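Local atomic coordinates of TqaA (Penicillium aethiopicum, PDB entry 5DLK), a protein that probably closes a nonribosomal peptide into a macrocycle through this C-terminal condensation-like domain of a fungal peptide synthetase. Residues Thr87-Ser90 against Leu91-His95; Met347-Leu350 against His351-Thr355. One frame throughout, in Å; residues are numbered along the deposited sequence.

Contact 1: residues Thr87-Ser90 against Leu91-His95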
ATOM      1  N   THR A  87       5.425 -24.466   6.464  1.00 33.71           N
ATOM      2  CA  THR A  87       5.994 -23.122   6.399  1.00 35.34           C
ATOM      3  C   THR A  87       4.877 -22.068   6.354  1.00 31.73           C
ATOM      4  O   THR A  87       4.985 -21.008   6.987  1.00 31.20           O
ATOM      5  CB  THR A  87       6.927 -22.977   5.187  1.00 36.53           C
ATOM      6  OG1 THR A  87       8.005 -23.915   5.310  1.00 36.90           O
ATOM      7  CG2 THR A  87       7.495 -21.562   5.091  1.00 32.46           C
ATOM      8  N   CYS A  88       3.798 -22.375   5.634  1.00 30.11           N
ATOM      9  CA  CYS A  88       2.604 -21.532   5.651  1.00 30.83           C
ATOM     10  C   CYS A  88       2.088 -21.342   7.084  1.00 32.49           C
ATOM     11  O   CYS A  88       1.751 -20.230   7.504  1.00 27.81           O
ATOM     12  CB  CYS A  88       1.503 -22.133   4.773  1.00 25.60           C
ATOM     13  SG  CYS A  88       1.944 -22.312   3.022  1.00 30.89           S
ATOM     14  N   GLN A  89       2.020 -22.437   7.835  1.00 27.65           N
ATOM     15  CA  GLN A  89       1.567 -22.357   9.214  1.00 31.48           C
ATOM     16  C   GLN A  89       2.508 -21.468  10.025  1.00 29.25           C
ATOM     17  O   GLN A  89       2.063 -20.578  10.753  1.00 29.05           O
ATOM     18  CB  GLN A  89       1.477 -23.750   9.841  1.00 31.82           C
ATOM     19  CG  GLN A  89       1.083 -23.735  11.302  1.00 28.86           C
ATOM     20  CD  GLN A  89      -0.365 -23.361  11.527  1.00 33.60           C
ATOM     21  OE1 GLN A  89      -1.275 -24.005  10.997  1.00 32.71           O
ATOM     22  NE2 GLN A  89      -0.592 -22.313  12.330  1.00 31.55           N
ATOM     23  N   SER A  90       3.809 -21.693   9.879  1.00 31.76           N
ATOM     24  CA  SER A  90       4.792 -20.979  10.693  1.00 31.59           C
ATOM     25  C   SER A  90       4.857 -19.495  10.330  1.00 31.29           C
ATOM     26  O   SER A  90       5.114 -18.650  11.193  1.00 29.48           O
ATOM     27  CB  SER A  90       6.179 -21.610  10.543  1.00 34.38           C
ATOM     28  OG  SER A  90       6.185 -22.913  11.103  1.00 39.16           O
ATOM     29  N   LEU A  91       4.638 -19.187   9.056  1.00 29.97           N
ATOM     30  CA  LEU A  91       4.611 -17.795   8.621  1.00 29.40           C
ATOM     31  C   LEU A  91       3.471 -17.038   9.309  1.00 28.52           C
ATOM     32  O   LEU A  91       3.668 -15.930   9.824  1.00 28.70           O
ATOM     33  CB  LEU A  91       4.482 -17.703   7.104  1.00 27.64           C
ATOM     34  CG  LEU A  91       4.620 -16.281   6.546  1.00 27.13           C
ATOM     35  CD1 LEU A  91       6.058 -15.777   6.657  1.00 28.94           C
ATOM     36  CD2 LEU A  91       4.140 -16.237   5.102  1.00 26.99           C
ATOM     37  N   VAL A  92       2.291 -17.647   9.343  1.00 24.96           N
ATOM     38  CA  VAL A  92       1.127 -17.027   9.961  1.00 28.14           C
ATOM     39  C   VAL A  92       1.288 -16.929  11.485  1.00 30.23           C
ATOM     40  O   VAL A  92       0.888 -15.932  12.097  1.00 27.42           O
ATOM     41  CB  VAL A  92      -0.142 -17.791   9.593  1.00 26.97           C
ATOM     42  CG1 VAL A  92      -1.354 -17.223  10.310  1.00 27.91           C
ATOM     43  CG2 VAL A  92      -0.336 -17.735   8.080  1.00 27.14           C
ATOM     44  N   ASP A  93       1.898 -17.946  12.095  1.00 29.02           N
ATOM     45  CA  ASP A  93       2.288 -17.871  13.503  1.00 26.66           C
ATOM     46  C   ASP A  93       3.131 -16.624  13.795  1.00 29.01           C
ATOM     47  O   ASP A  93       2.907 -15.921  14.784  1.00 31.37           O
ATOM     48  CB  ASP A  93       3.086 -19.119  13.915  1.00 29.17           C
ATOM     49  CG  ASP A  93       2.260 -20.386  13.890  1.00 37.19           C
ATOM     50  OD1 ASP A  93       1.009 -20.305  13.938  1.00 35.18           O
ATOM     51  OD2 ASP A  93       2.869 -21.476  13.831  1.00 40.88           O
ATOM     52  N   ARG A  94       4.103 -16.364  12.933  1.00 29.06           N
ATOM     53  CA  ARG A  94       5.063 -15.288  13.141  1.00 32.53           C
ATOM     54  C   ARG A  94       4.475 -13.872  13.014  1.00 34.17           C
ATOM     55  O   ARG A  94       4.864 -12.976  13.764  1.00 29.92           O
ATOM     56  CB  ARG A  94       6.230 -15.448  12.160  1.00 27.33           C
ATOM     57  CG  ARG A  94       7.278 -14.338  12.228  1.00 31.73           C
ATOM     58  CD  ARG A  94       8.453 -14.665  11.324  1.00 31.49           C
ATOM     59  NE  ARG A  94       9.442 -13.592  11.237  1.00 35.17           N
ATOM     60  CZ  ARG A  94      10.325 -13.300  12.191  1.00 40.22           C
ATOM     61  NH1 ARG A  94      11.192 -12.308  12.014  1.00 40.37           N
ATOM     62  NH2 ARG A  94      10.341 -13.993  13.327  1.00 38.44           N
ATOM     63  N   HIS A  95       3.553 -13.663  12.073  1.00 31.13           N
ATOM     64  CA  HIS A  95       3.064 -12.299  11.785  1.00 28.26           C
ATOM     65  C   HIS A  95       1.576 -12.132  12.071  1.00 24.58           C
ATOM     66  O   HIS A  95       0.744 -12.623  11.318  1.00 27.45           O
ATOM     67  CB  HIS A  95       3.329 -11.938  10.320  1.00 28.90           C
ATOM     68  CG  HIS A  95       4.779 -11.947   9.940  1.00 29.46           C
ATOM     69  ND1 HIS A  95       5.655 -10.957  10.324  1.00 29.45           N
ATOM     70  CD2 HIS A  95       5.497 -12.809   9.179  1.00 30.02           C
ATOM     71  CE1 HIS A  95       6.852 -11.213   9.831  1.00 30.87           C
ATOM     72  NE2 HIS A  95       6.783 -12.331   9.132  1.00 30.82           N
TER
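The amide of Q89 and the carboxylate of D93 meet one helical turn apart, their planes 36° from each other. Q89 NE2 gives a hydrogen bond of 3.0 Å to D93 OD1 on its syn side. The oxygen lies in the amide plane, but the nitrogen sits 32° out of the carboxylate plane. A bend at chi2 turns the Q89 chain back toward D93. The same amide also bonds to V119 N through OE1 and to L117 O through NE2, so both its ends are gripped. D93 CG lies beside its own backbone N (chi1 -66°), which puts it 3.1 Å from Q89 O. The bond to that carbonyl comes from D93 N, at 3.0 Å; the carboxylate only lies beside it. Further on, one face of the H95 ring carries R94 CG, 3.7 Å above its centre, and L91 CD1 lies at the ring edge. R94 NE and H95 NE2 share D192 OD2, the arginine through a salt bridge. C88 and V92 rest on F159 of strand 158-163. This is an i to i+4 side-chain pair on the last turns of helix 81-94, which packs against a sheet of the chloramphenicol acetyltransferase-like condensation fold.

Contact 2: residues Met347-Leu350 against His351-Thr355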
ATOM      1  N   MET A 347      15.202  24.020 -10.566  1.00 15.69           N
ATOM      2  CA  MET A 347      15.909  23.573  -9.369  1.00 15.57           C
ATOM      3  C   MET A 347      15.278  24.107  -8.071  1.00 14.98           C
ATOM      4  O   MET A 347      15.213  23.394  -7.072  1.00 16.07           O
ATOM      5  CB  MET A 347      17.380  23.999  -9.416  1.00 17.79           C
ATOM      6  CG  MET A 347      18.236  23.174  -8.472  1.00 26.02           C
ATOM      7  SD  MET A 347      18.398  21.486  -9.149  1.00 31.92           S
ATOM      8  CE  MET A 347      19.623  21.818 -10.421  1.00 40.67           C
ATOM      9  N   ASP A 348      14.852  25.367  -8.101  1.00 14.98           N
ATOM     10  CA  ASP A 348      14.221  26.004  -6.937  1.00 15.26           C
ATOM     11  C   ASP A 348      12.941  25.256  -6.584  1.00 14.59           C
ATOM     12  O   ASP A 348      12.647  25.029  -5.408  1.00 14.63           O
ATOM     13  CB  ASP A 348      13.908  27.478  -7.207  1.00 17.30           C
ATOM     14  CG  ASP A 348      15.169  28.321  -7.437  1.00 19.05           C
ATOM     15  OD1 ASP A 348      16.140  28.121  -6.692  1.00 22.65           O
ATOM     16  OD2 ASP A 348      15.179  29.168  -8.353  1.00 18.72           O
ATOM     17  N   LEU A 349      12.173  24.890  -7.608  1.00 13.06           N
ATOM     18  CA  LEU A 349      10.940  24.135  -7.380  1.00 12.78           C
ATOM     19  C   LEU A 349      11.264  22.753  -6.828  1.00 14.06           C
ATOM     20  O   LEU A 349      10.589  22.266  -5.913  1.00 14.46           O
ATOM     21  CB  LEU A 349      10.117  24.032  -8.682  1.00 13.57           C
ATOM     22  CG  LEU A 349       8.953  23.042  -8.613  1.00 14.45           C
ATOM     23  CD1 LEU A 349       7.968  23.475  -7.534  1.00 13.34           C
ATOM     24  CD2 LEU A 349       8.258  22.916  -9.982  1.00 13.94           C
ATOM     25  N   LEU A 350      12.292  22.103  -7.374  1.00 13.23           N
ATOM     26  CA  LEU A 350      12.641  20.760  -6.899  1.00 13.13           C
ATOM     27  C   LEU A 350      13.051  20.802  -5.411  1.00 13.42           C
ATOM     28  O   LEU A 350      12.612  19.976  -4.625  1.00 16.11           O
ATOM     29  CB  LEU A 350      13.765  20.161  -7.736  1.00 14.46           C
ATOM     30  CG  LEU A 350      13.333  19.881  -9.184  1.00 15.45           C
ATOM     31  CD1 LEU A 350      14.547  19.481 -10.035  1.00 17.21           C
ATOM     32  CD2 LEU A 350      12.299  18.770  -9.186  1.00 17.67           C
ATOM     33  N   HIS A 351      13.881  21.776  -5.040  1.00 14.47           N
ATOM     34  CA  HIS A 351      14.321  21.867  -3.642  1.00 14.33           C
ATOM     35  C   HIS A 351      13.150  22.114  -2.704  1.00 15.38           C
ATOM     36  O   HIS A 351      13.066  21.495  -1.636  1.00 17.01           O
ATOM     37  CB  HIS A 351      15.388  22.964  -3.464  1.00 18.52           C
ATOM     38  CG  HIS A 351      16.757  22.509  -3.861  1.00 23.46           C
ATOM     39  ND1 HIS A 351      17.341  21.376  -3.337  1.00 28.89           N
ATOM     40  CD2 HIS A 351      17.643  23.013  -4.752  1.00 29.19           C
ATOM     41  CE1 HIS A 351      18.534  21.206  -3.882  1.00 30.43           C
ATOM     42  NE2 HIS A 351      18.741  22.185  -4.744  1.00 33.73           N
ATOM     43  N   HIS A 352      12.254  23.010  -3.106  1.00 14.38           N
ATOM     44  CA  HIS A 352      11.075  23.314  -2.303  1.00 12.51           C
ATOM     45  C   HIS A 352      10.183  22.085  -2.163  1.00 13.02           C
ATOM     46  O   HIS A 352       9.722  21.764  -1.063  1.00 14.47           O
ATOM     47  CB  HIS A 352      10.287  24.484  -2.908  1.00 14.28           C
ATOM     48  CG  HIS A 352       8.960  24.735  -2.247  1.00 15.21           C
ATOM     49  ND1 HIS A 352       8.845  25.191  -0.948  1.00 16.86           N
ATOM     50  CD2 HIS A 352       7.696  24.602  -2.714  1.00 16.18           C
ATOM     51  CE1 HIS A 352       7.561  25.308  -0.640  1.00 18.86           C
ATOM     52  NE2 HIS A 352       6.843  24.976  -1.701  1.00 16.03           N
ATOM     53  N   THR A 353       9.930  21.402  -3.275  1.00 13.95           N
ATOM     54  CA  THR A 353       9.043  20.239  -3.251  1.00 14.35           C
ATOM     55  C   THR A 353       9.615  19.180  -2.315  1.00 14.58           C
ATOM     56  O   THR A 353       8.881  18.525  -1.558  1.00 14.36           O
ATOM     57  CB  THR A 353       8.836  19.669  -4.674  1.00 16.23           C
ATOM     58  OG1 THR A 353       8.221  20.681  -5.481  1.00 15.63           O
ATOM     59  CG2 THR A 353       7.925  18.450  -4.656  1.00 15.17           C
ATOM     60  N   GLN A 354      10.936  19.034  -2.333  1.00 14.26           N
ATOM     61  CA  GLN A 354      11.531  18.001  -1.512  1.00 14.37           C
ATOM     62  C   GLN A 354      11.397  18.354  -0.034  1.00 14.98           C
ATOM     63  O   GLN A 354      11.026  17.517   0.773  1.00 15.64           O
ATOM     64  CB  GLN A 354      12.996  17.763  -1.882  1.00 16.09           C
ATOM     65  CG  GLN A 354      13.597  16.523  -1.188  1.00 18.94           C
ATOM     66  CD  GLN A 354      14.711  15.913  -2.019  1.00 25.38           C
ATOM     67  OE1 GLN A 354      14.483  15.462  -3.145  1.00 21.17           O
ATOM     68  NE2 GLN A 354      15.931  15.925  -1.481  1.00 27.39           N
ATOM     69  N   THR A 355      11.657  19.607   0.325  1.00 15.19           N
ATOM     70  CA  THR A 355      11.500  19.946   1.732  1.00 17.12           C
ATOM     71  C   THR A 355      10.025  19.961   2.156  1.00 16.38           C
ATOM     72  O   THR A 355       9.725  19.723   3.318  1.00 19.01           O
ATOM     73  CB  THR A 355      12.205  21.282   2.064  1.00 21.39           C
ATOM     74  OG1 THR A 355      11.734  22.305   1.212  1.00 26.96           O
ATOM     75  CG2 THR A 355      13.696  21.150   1.820  1.00 22.95           C
TER
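Four regular i to i+4 backbone bonds join M347-L350 to H351-T355, from H351 N to M347 O at 2.9 Å through to Q354 N to L350 O at 3.0 Å. L349 O takes a second donor. T353 N and T353 OG1 both reach it at 2.9 Å, from opposite faces of the carbonyl plane, with the hydroxyl 39° out of that plane. OG1 can do this because it lies beside the backbone N of T353 (chi1 -61°). L349 CD1 rests 3.5 Å from T353 OG1. With an alanine here instead of the threonine, L349 O would probably keep its backbone donor alone, and a small gap is likely beside L349 CD1. On another side of the helix, M347 CG lies 3.8 Å from H351 CD2. M347 SD is 5.1 Å from the centroid of the H351 ring, an oblique Met-aromatic contact. L349, L350 and T353 all touch A289 of helix 283-299. Q354 reaches T285, G280 and T282; T282 binds phosphopantetheine in another structure of this protein. H352 NE2 accepts T336 N, which is consistent with a neutral ring. The chemistry is therefore divided: the threonine hydroxyl is spent inside its own helix, while the polar ends of H352 and Q354 tie that helix to neighbouring parts of the fold.

Overall arrangement
Contacts 1 and 2 each lie within a single helix, 81-94 and 346-358, on opposite sides of the chain's centre. Their centres are about 44 Å apart and they do not touch. Both are partly buried. In contact 1, L91 and V92 are buried while D93 is exposed; in contact 2, L349, L350 and T353 are buried while H351 is exposed. Contact 1 has its polar pair between two side chains, an amide and a carboxylate. Contact 2 instead doubles a backbone bond with a hydroxyl and adds a sulfur-aromatic contact. Contact 1 covers the end of its helix, away from the annotated sites. Contact 2 takes up most of its helix, from the first turn on, and through Q354 it borders the phosphopantetheine-binding residues T282 and Y357.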